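Local coordinates for protein alternansucrase (Leuconostoc mesenteroides, PDB 6HVG) that belongs to the multidomain glycoside hydrolase family 70 enzymes, pairing a TIM-barrel-type domain with repeats of the choline-binding kind and holding a calcium ion, at residues 553-558 and 574-579; 557-562 and 622-627; 627-632 and 1228-1233. All blocks are in the same frame, centred on the assembly; numbering follows the deposited sequence.

Contact 1 of 3, residues 553-558 and 574-579. With CA (calcium ion), chain C.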
loop_
_atom_site.group_PDB
_atom_site.type_symbol
_atom_site.label_atom_id
_atom_site.label_comp_id
_atom_site.label_asym_id
_atom_site.label_seq_id
_atom_site.Cartn_x
_atom_site.Cartn_y
_atom_site.Cartn_z
ATOM N N ARG A 553 0.317 3.364 -24.694
ATOM C CA ARG A 553 0.263 2.633 -23.434
ATOM C C ARG A 553 1.409 1.636 -23.209
ATOM O O ARG A 553 1.167 0.487 -22.855
ATOM C CB ARG A 553 -1.078 1.907 -23.300
ATOM C CG ARG A 553 -2.288 2.830 -23.303
ATOM C CD ARG A 553 -3.546 2.013 -23.285
ATOM N NE ARG A 553 -4.726 2.840 -23.063
ATOM C CZ ARG A 553 -5.875 2.722 -23.723
ATOM N NH1 ARG A 553 -6.018 1.798 -24.666
ATOM N NH2 ARG A 553 -6.884 3.535 -23.432
ATOM N N LYS A 554 2.649 2.079 -23.391
ATOM C CA LYS A 554 3.824 1.313 -22.946
ATOM C C LYS A 554 3.970 1.480 -21.452
ATOM O O LYS A 554 4.175 2.591 -20.960
ATOM C CB LYS A 554 5.104 1.790 -23.615
ATOM C CG LYS A 554 5.066 1.672 -25.131
ATOM C CD LYS A 554 5.980 2.678 -25.781
ATOM C CE LYS A 554 5.778 2.760 -27.290
ATOM N NZ LYS A 554 6.696 1.809 -27.957
ATOM N N LEU A 555 3.852 0.375 -20.737
ATOM C CA LEU A 555 3.847 0.406 -19.295
ATOM C C LEU A 555 5.214 0.119 -18.718
ATOM O O LEU A 555 5.977 -0.677 -19.272
ATOM C CB LEU A 555 2.877 -0.642 -18.806
ATOM C CG LEU A 555 1.429 -0.517 -19.317
ATOM C CD1 LEU A 555 0.520 -1.567 -18.681
ATOM C CD2 LEU A 555 0.841 0.856 -19.098
ATOM N N GLY A 556 5.555 0.812 -17.634
ATOM C CA GLY A 556 6.757 0.496 -16.855
ATOM C C GLY A 556 8.038 0.945 -17.509
ATOM O O GLY A 556 9.071 0.326 -17.308
ATOM N N ARG A 557 7.985 2.028 -18.273
ATOM C CA ARG A 557 9.191 2.542 -18.893
ATOM C C ARG A 557 9.928 3.464 -17.928
ATOM O O ARG A 557 10.241 4.606 -18.257
ATOM C CB ARG A 557 8.872 3.257 -20.214
ATOM C CG ARG A 557 8.276 2.329 -21.257
ATOM C CD ARG A 557 9.209 1.164 -21.562
ATOM N NE ARG A 557 8.687 0.343 -22.658
ATOM C CZ ARG A 557 8.906 0.545 -23.956
ATOM N NH1 ARG A 557 9.636 1.565 -24.388
ATOM N NH2 ARG A 557 8.375 -0.265 -24.831
ATOM N N GLN A 558 10.277 2.926 -16.768
ATOM C CA GLN A 558 11.053 3.675 -15.773
ATOM C C GLN A 558 12.464 3.816 -16.303
ATOM O O GLN A 558 12.777 3.240 -17.352
ATOM C CB GLN A 558 11.037 2.999 -14.408
ATOM C CG GLN A 558 11.629 1.613 -14.396
ATOM C CD GLN A 558 11.746 1.028 -13.008
ATOM O OE1 GLN A 558 11.718 1.746 -12.004
ATOM N NE2 GLN A 558 11.941 -0.287 -12.944
ATOM N N SER A 574 6.703 -0.079 -12.009
ATOM C CA SER A 574 5.369 -0.105 -11.461
ATOM C C SER A 574 4.656 1.135 -11.968
ATOM O O SER A 574 4.700 2.167 -11.325
ATOM C CB SER A 574 5.443 -0.091 -9.936
ATOM O OG SER A 574 6.386 -1.059 -9.481
ATOM N N GLU A 575 4.017 1.016 -13.130
ATOM C CA GLU A 575 3.376 2.121 -13.809
ATOM C C GLU A 575 2.173 2.614 -13.052
ATOM O O GLU A 575 1.840 3.805 -13.103
ATOM C CB GLU A 575 2.947 1.681 -15.209
ATOM C CG GLU A 575 2.363 2.778 -16.114
ATOM C CD GLU A 575 3.304 3.932 -16.401
ATOM O OE1 GLU A 575 4.272 3.740 -17.188
ATOM O OE2 GLU A 575 3.047 5.029 -15.835
ATOM N N PHE A 576 1.525 1.713 -12.329
ATOM C CA PHE A 576 0.292 2.071 -11.631
ATOM C C PHE A 576 0.566 2.358 -10.190
ATOM O O PHE A 576 1.200 1.563 -9.522
ATOM C CB PHE A 576 -0.724 0.946 -11.751
ATOM C CG PHE A 576 -1.147 0.687 -13.158
ATOM C CD1 PHE A 576 -2.173 1.396 -13.721
ATOM C CD2 PHE A 576 -0.463 -0.215 -13.921
ATOM C CE1 PHE A 576 -2.544 1.185 -15.036
ATOM C CE2 PHE A 576 -0.822 -0.447 -15.221
ATOM C CZ PHE A 576 -1.865 0.258 -15.786
ATOM N N LEU A 577 0.096 3.516 -9.741
ATOM C CA LEU A 577 0.363 3.998 -8.414
ATOM C C LEU A 577 -0.940 4.398 -7.781
ATOM O O LEU A 577 -1.402 3.746 -6.842
ATOM C CB LEU A 577 1.359 5.177 -8.483
ATOM C CG LEU A 577 1.689 5.954 -7.199
ATOM C CD1 LEU A 577 2.291 5.051 -6.134
ATOM C CD2 LEU A 577 2.657 7.060 -7.567
ATOM N N LEU A 578 -1.547 5.472 -8.281
ATOM C CA LEU A 578 -2.787 5.999 -7.691
ATOM C C LEU A 578 -3.690 6.523 -8.762
ATOM O O LEU A 578 -3.233 7.013 -9.801
ATOM C CB LEU A 578 -2.494 7.134 -6.695
ATOM C CG LEU A 578 -1.887 6.738 -5.339
ATOM C CD1 LEU A 578 -1.125 7.884 -4.691
ATOM C CD2 LEU A 578 -2.965 6.280 -4.373
ATOM N N ALA A 579 -4.982 6.444 -8.485
ATOM C CA ALA A 579 -6.027 7.101 -9.262
ATOM C C ALA A 579 -5.983 6.738 -10.733
ATOM O O ALA A 579 -5.827 5.549 -11.073
ATOM C CB ALA A 579 -6.002 8.614 -9.058
HETATM CA CA CA C . 2.018 5.697 -14.175
HETATM O O HOH W 1 1.689 7.714 -15.376
#

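Contact 2 of 3, residues 557-562 and 622-627. With CA (calcium ion), chain C.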
loop_
_atom_site.group_PDB
_atom_site.type_symbol
_atom_site.label_atom_id
_atom_site.label_comp_id
_atom_site.label_asym_id
_atom_site.label_seq_id
_atom_site.Cartn_x
_atom_site.Cartn_y
_atom_site.Cartn_z
ATOM N N ARG A 557 7.985 2.028 -18.273
ATOM C CA ARG A 557 9.191 2.542 -18.893
ATOM C C ARG A 557 9.928 3.464 -17.928
ATOM O O ARG A 557 10.241 4.606 -18.257
ATOM C CB ARG A 557 8.872 3.257 -20.214
ATOM C CG ARG A 557 8.276 2.329 -21.257
ATOM C CD ARG A 557 9.209 1.164 -21.562
ATOM N NE ARG A 557 8.687 0.343 -22.658
ATOM C CZ ARG A 557 8.906 0.545 -23.956
ATOM N NH1 ARG A 557 9.636 1.565 -24.388
ATOM N NH2 ARG A 557 8.375 -0.265 -24.831
ATOM N N GLN A 558 10.277 2.926 -16.768
ATOM C CA GLN A 558 11.053 3.675 -15.773
ATOM C C GLN A 558 12.464 3.816 -16.303
ATOM O O GLN A 558 12.777 3.240 -17.352
ATOM C CB GLN A 558 11.037 2.999 -14.408
ATOM C CG GLN A 558 11.629 1.613 -14.396
ATOM C CD GLN A 558 11.746 1.028 -13.008
ATOM O OE1 GLN A 558 11.718 1.746 -12.004
ATOM N NE2 GLN A 558 11.941 -0.287 -12.944
ATOM N N PRO A 559 13.328 4.609 -15.621
ATOM C CA PRO A 559 14.683 4.818 -16.161
ATOM C C PRO A 559 15.400 3.523 -16.566
ATOM O O PRO A 559 15.853 3.407 -17.707
ATOM C CB PRO A 559 15.390 5.550 -15.032
ATOM C CG PRO A 559 14.282 6.327 -14.377
ATOM C CD PRO A 559 13.063 5.489 -14.470
ATOM N N ILE A 560 15.437 2.541 -15.672
ATOM C CA ILE A 560 16.151 1.303 -15.954
ATOM C C ILE A 560 15.429 0.444 -16.993
ATOM O O ILE A 560 15.987 -0.523 -17.470
ATOM C CB ILE A 560 16.445 0.464 -14.683
ATOM C CG1 ILE A 560 15.154 -0.057 -14.024
ATOM C CG2 ILE A 560 17.264 1.266 -13.680
ATOM C CD1 ILE A 560 15.395 -1.080 -12.933
ATOM N N ASN A 561 14.194 0.782 -17.343
ATOM C CA ASN A 561 13.460 0.032 -18.363
ATOM C C ASN A 561 12.898 0.928 -19.420
ATOM O O ASN A 561 11.825 0.654 -19.959
ATOM C CB ASN A 561 12.304 -0.763 -17.737
ATOM C CG ASN A 561 11.652 -1.710 -18.725
ATOM O OD1 ASN A 561 12.330 -2.358 -19.499
ATOM N ND2 ASN A 561 10.334 -1.779 -18.705
ATOM N N ILE A 562 13.601 2.011 -19.713
ATOM C CA ILE A 562 13.064 3.019 -20.626
ATOM C C ILE A 562 12.792 2.405 -22.004
ATOM O O ILE A 562 11.853 2.833 -22.692
ATOM C CB ILE A 562 13.984 4.251 -20.721
ATOM C CG1 ILE A 562 13.288 5.380 -21.481
ATOM C CG2 ILE A 562 15.308 3.870 -21.363
ATOM C CD1 ILE A 562 13.997 6.714 -21.395
ATOM N N ALA A 622 7.268 10.959 -8.531
ATOM C CA ALA A 622 6.957 9.581 -8.921
ATOM C C ALA A 622 7.678 9.154 -10.183
ATOM O O ALA A 622 7.066 8.640 -11.116
ATOM C CB ALA A 622 5.449 9.428 -9.101
ATOM N N VAL A 623 8.983 9.377 -10.208
ATOM C CA VAL A 623 9.800 9.122 -11.391
ATOM C C VAL A 623 9.687 7.680 -11.888
ATOM O O VAL A 623 9.577 7.435 -13.085
ATOM C CB VAL A 623 11.277 9.459 -11.093
ATOM C CG1 VAL A 623 12.222 8.975 -12.195
ATOM C CG2 VAL A 623 11.438 10.962 -10.904
ATOM N N ASP A 624 9.730 6.729 -10.961
ATOM C CA ASP A 624 9.718 5.325 -11.313
ATOM C C ASP A 624 8.344 4.800 -11.735
ATOM O O ASP A 624 8.228 3.671 -12.209
ATOM C CB ASP A 624 10.290 4.525 -10.155
ATOM C CG ASP A 624 11.789 4.805 -9.920
ATOM O OD1 ASP A 624 12.468 5.303 -10.854
ATOM O OD2 ASP A 624 12.289 4.498 -8.806
ATOM N N ASN A 625 7.303 5.623 -11.581
ATOM C CA ASN A 625 5.937 5.231 -11.916
ATOM C C ASN A 625 5.406 5.839 -13.229
ATOM O O ASN A 625 4.199 5.765 -13.490
ATOM C CB ASN A 625 5.020 5.647 -10.786
ATOM C CG ASN A 625 5.613 5.354 -9.448
ATOM O OD1 ASN A 625 6.334 6.181 -8.896
ATOM N ND2 ASN A 625 5.264 4.208 -8.882
ATOM N N VAL A 626 6.299 6.428 -14.028
ATOM C CA VAL A 626 5.968 7.072 -15.289
ATOM C C VAL A 626 7.021 6.761 -16.363
ATOM O O VAL A 626 8.017 6.092 -16.097
ATOM C CB VAL A 626 5.866 8.601 -15.138
ATOM C CG1 VAL A 626 4.842 8.968 -14.073
ATOM C CG2 VAL A 626 7.224 9.238 -14.848
ATOM N N ASP A 627 6.763 7.213 -17.588
ATOM C CA ASP A 627 7.681 7.018 -18.724
ATOM C C ASP A 627 8.870 7.967 -18.597
ATOM O O ASP A 627 8.715 9.192 -18.540
ATOM C CB ASP A 627 6.955 7.239 -20.062
ATOM C CG ASP A 627 7.758 6.754 -21.266
ATOM O OD1 ASP A 627 8.957 7.072 -21.397
ATOM O OD2 ASP A 627 7.174 6.072 -22.113
HETATM CA CA CA C . 2.018 5.697 -14.175
HETATM O O HOH W 1 1.689 7.714 -15.376
#

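Contact 3 of 3, residues 627-632 and 1228-1233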
loop_
_atom_site.group_PDB
_atom_site.type_symbol
_atom_site.label_atom_id
_atom_site.label_comp_id
_atom_site.label_asym_id
_atom_site.label_seq_id
_atom_site.Cartn_x
_atom_site.Cartn_y
_atom_site.Cartn_z
ATOM N N ASP A 627 6.763 7.213 -17.588
ATOM C CA ASP A 627 7.681 7.018 -18.724
ATOM C C ASP A 627 8.870 7.967 -18.597
ATOM O O ASP A 627 8.715 9.192 -18.540
ATOM C CB ASP A 627 6.955 7.239 -20.062
ATOM C CG ASP A 627 7.758 6.754 -21.266
ATOM O OD1 ASP A 627 8.957 7.072 -21.397
ATOM O OD2 ASP A 627 7.174 6.072 -22.113
ATOM N N ALA A 628 10.061 7.393 -18.547
ATOM C CA ALA A 628 11.268 8.161 -18.258
ATOM C C ALA A 628 11.628 9.220 -19.325
ATOM O O ALA A 628 12.504 10.052 -19.100
ATOM C CB ALA A 628 12.422 7.205 -18.042
ATOM N N ASP A 629 10.969 9.184 -20.478
ATOM C CA ASP A 629 11.093 10.263 -21.461
ATOM C C ASP A 629 10.832 11.636 -20.867
ATOM O O ASP A 629 11.409 12.621 -21.312
ATOM C CB ASP A 629 10.105 10.062 -22.609
ATOM C CG ASP A 629 10.513 8.954 -23.576
ATOM O OD1 ASP A 629 11.712 8.573 -23.620
ATOM O OD2 ASP A 629 9.610 8.493 -24.317
ATOM N N LEU A 630 9.967 11.705 -19.864
ATOM C CA LEU A 630 9.637 12.971 -19.248
ATOM C C LEU A 630 10.847 13.673 -18.664
ATOM O O LEU A 630 10.863 14.902 -18.572
ATOM C CB LEU A 630 8.558 12.802 -18.168
ATOM C CG LEU A 630 7.161 12.391 -18.629
ATOM C CD1 LEU A 630 6.197 12.417 -17.453
ATOM C CD2 LEU A 630 6.655 13.282 -19.753
ATOM N N LEU A 631 11.850 12.913 -18.240
ATOM C CA LEU A 631 13.046 13.515 -17.683
ATOM C C LEU A 631 13.814 14.256 -18.770
ATOM O O LEU A 631 14.306 15.379 -18.539
ATOM C CB LEU A 631 13.944 12.462 -17.024
ATOM C CG LEU A 631 13.342 11.593 -15.924
ATOM C CD1 LEU A 631 14.412 10.759 -15.258
ATOM C CD2 LEU A 631 12.632 12.421 -14.879
ATOM N N LYS A 632 13.912 13.625 -19.941
ATOM C CA LYS A 632 14.582 14.210 -21.107
ATOM C C LYS A 632 13.831 15.428 -21.623
ATOM O O LYS A 632 14.448 16.447 -21.943
ATOM C CB LYS A 632 14.682 13.182 -22.223
ATOM C CG LYS A 632 15.690 13.527 -23.287
ATOM C CD LYS A 632 15.345 12.892 -24.618
ATOM C CE LYS A 632 16.520 12.958 -25.593
ATOM N NZ LYS A 632 17.001 14.348 -25.863
ATOM N N VAL A 1228 13.368 8.297 -26.406
ATOM C CA VAL A 1228 13.931 6.962 -26.430
ATOM C C VAL A 1228 12.895 5.862 -26.384
ATOM O O VAL A 1228 12.979 4.911 -27.161
ATOM C CB VAL A 1228 14.927 6.754 -25.275
ATOM C CG1 VAL A 1228 15.455 5.307 -25.234
ATOM C CG2 VAL A 1228 16.083 7.748 -25.415
ATOM N N SER A 1229 11.922 5.972 -25.480
ATOM C CA SER A 1229 10.957 4.886 -25.263
ATOM C C SER A 1229 10.067 4.632 -26.466
ATOM O O SER A 1229 9.609 3.513 -26.646
ATOM C CB SER A 1229 10.091 5.147 -24.019
ATOM O OG SER A 1229 9.011 6.025 -24.283
ATOM N N THR A 1230 9.829 5.661 -27.282
ATOM C CA THR A 1230 8.887 5.587 -28.402
ATOM C C THR A 1230 9.506 5.583 -29.803
ATOM O O THR A 1230 8.834 5.225 -30.773
ATOM C CB THR A 1230 7.923 6.789 -28.379
ATOM O OG1 THR A 1230 8.662 7.999 -28.564
ATOM C CG2 THR A 1230 7.139 6.846 -27.067
ATOM N N GLY A 1231 10.746 6.041 -29.924
ATOM C CA GLY A 1231 11.361 6.249 -31.228
ATOM C C GLY A 1231 10.805 7.456 -31.976
ATOM O O GLY A 1231 11.219 7.729 -33.109
ATOM N N GLN A 1232 9.900 8.199 -31.331
ATOM C CA GLN A 1232 9.167 9.303 -31.950
ATOM C C GLN A 1232 9.471 10.590 -31.203
ATOM O O GLN A 1232 9.919 10.549 -30.065
ATOM C CB GLN A 1232 7.655 9.039 -31.897
ATOM C CG GLN A 1232 7.176 7.933 -32.828
ATOM C CD GLN A 1232 7.353 8.315 -34.299
ATOM O OE1 GLN A 1232 8.177 7.729 -35.013
ATOM N NE2 GLN A 1232 6.600 9.323 -34.749
ATOM N N PRO A 1233 9.237 11.739 -31.846
ATOM C CA PRO A 1233 9.293 12.992 -31.125
ATOM C C PRO A 1233 7.945 13.291 -30.471
ATOM O O PRO A 1233 6.936 12.678 -30.821
ATOM C CB PRO A 1233 9.601 14.000 -32.236
ATOM C CG PRO A 1233 9.030 13.415 -33.468
ATOM C CD PRO A 1233 8.890 11.938 -33.261
#

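Contact 1 of 3, residues 553-558 and 574-579
E575 meets the 553-558 segment through its side chain, which lies between L555 and G556 on one side and a calcium ion on the other. Its carboxylate divides the work. OE2 binds the calcium at 2.1 Å, while OE1 accepts a hydrogen bond from G556 N at 3.2 Å, with an N-H...O angle of 157°. The amide reaches OE1 on its anti side and lies 21° out of the carboxylate plane. The backbone carbonyl of the same residue also coordinates, E575 O being 2.2 Å from the calcium. With CG anti to the backbone N (chi1 -175°) and the chain bent at the next bond, the carboxylate folds back to bind the ion that its own carbonyl holds.

L555 supplies the apolar half of the contact by using its two methyls separately. CD2 rests on the E575 stem, 3.9 Å from CG, the two side chains crossing at about a right angle. CD1 touches the F576 ring at its edge, close to the ring plane, 3.9 Å from CE2. N1249 of strand 1248-1252 is touched by the side chains of L555, E575 and F576 alike. G556, whose positive phi suits a glycine, is also paired through its backbone with G573, while its carbonyl takes a hydrogen bond from N561 ND2.

Around the metal, D581, N625, D1159 and a water at 2.4 Å from the calcium complete the set of ligands. The chemistry implies a carboxylate whose rotation is fixed from two directions: the cation draws on one oxygen and probably offsets much of the negative charge, while a backbone amide engages the other and ties an earlier part of the same loop, between strands 534-537 and 580-582, to the metal site.

Contact 2 of 3, residues 557-562 and 622-627
Q558 and D624 cross with their flat ends almost perpendicular, the amide and carboxylate planes standing 84° apart. Q558 OE1 lies 3.6 Å from D624 CB, and Q558 CB sits 3.6 Å from D624 O. No conventional hydrogen bond spans the two segments; packing and a CA-H...O contact from D627 CA to R557 O join them. P559 continues the surface: its CD approaches D624 OD1 at 3.7 Å, and its CG meets V623 CG1 at 4.0 Å, ring and valine crossing at about a right angle. At the other end, R557 and D627 run side by side in the same direction, with R557 CB 3.8 Å from D627 OD2. Despite their opposite charges, R557 NH1 and D627 OD2 remain 5.6 Å apart, so this is aliphatic packing beside a carboxylate and no salt bridge.

The polar ends are held by a second shell. R557 bends at chi2 and gives NH1 to I562 O at 3.1 Å, a bond of 146° tilted from both the guanidinium and carbonyl planes; the same nitrogen also serves S1229 O. Q558 CG stands between the backbone N and the carbonyl carbon (chi1 61°), and the extended chain beyond it carries NE2 to G571 O. D624 OD2 accepts from N662 N, and S1229 OG is a partner of D627 OD2. Helix 665-671 covers P559 through D665 and Y668.

Just beyond the interface, N625 O binds the calcium at 2.3 Å. The segment 622-627 leads from barrel strand 617-620 toward helix 629-642, whereas 557-562 belongs to the excursion between strands 534-537 and 580-582. Such a meeting of strand-to-helix loop and calcium is consistent with the junction of the barrel and its small antiparallel domain in GH70, an arrangement also found in related GH13 enzymes.

Contact 3 of 3, residues 627-632 and 1228-1233
D629 lays its carboxylate against S1229 and engages it twice. OD1 accepts from S1229 N at 3.2 Å along an almost straight bond of 176°, using the syn lone pair, while OD2 lies beside S1229 OG. The hydroxyl also approaches a second acid, with S1229 OG 2.8 Å from D627 OD2, and thus sits between the two carboxylates. S1229 OG reaches this place by standing between its own backbone N and carbonyl carbon (chi1 82°). Q590 NE2 gives D629 OD2 a further donor, which may ease the crowding of negative charge; even so, the affinity of one acid for a proton could be raised.

The setting is the beginning of helix 629-642, a barrel helix reached after strand 617-620, where D627 OD1 takes a capping bond from D629 N at 3.1 Å through its anti lone pair. The two acids are thus linked, and the capping residue helps to position the one that grips the serine. On the facing loop, between helix 1220-1224 and strand 1248-1252, T1230 sets its CG2 methyl 4.0 Å from D629 OD2. Its hydroxyl is turned to its own chain: T1230 OG1 accepts from Q1232 N at 3.0 Å, forming an ST turn.

The three contacts form a chain leading away from the calcium ion. Contacts 1 and 2, their centres 8 Å apart, both supply ligands to the metal and share R557 and Q558; S574 O and N625 ND2, 3.2 Å apart, probably add a hydrogen bond between them. Contact 3 is centred 10 Å from contact 2 and 14 Å from contact 1, and it gives the metal no ligand: the D627 side chain, common to contacts 2 and 3, is about 8 Å from the calcium. R557 also reaches contact 3 through its backbone, since its O lies 2.8 Å from A628 N, a probable hydrogen bond.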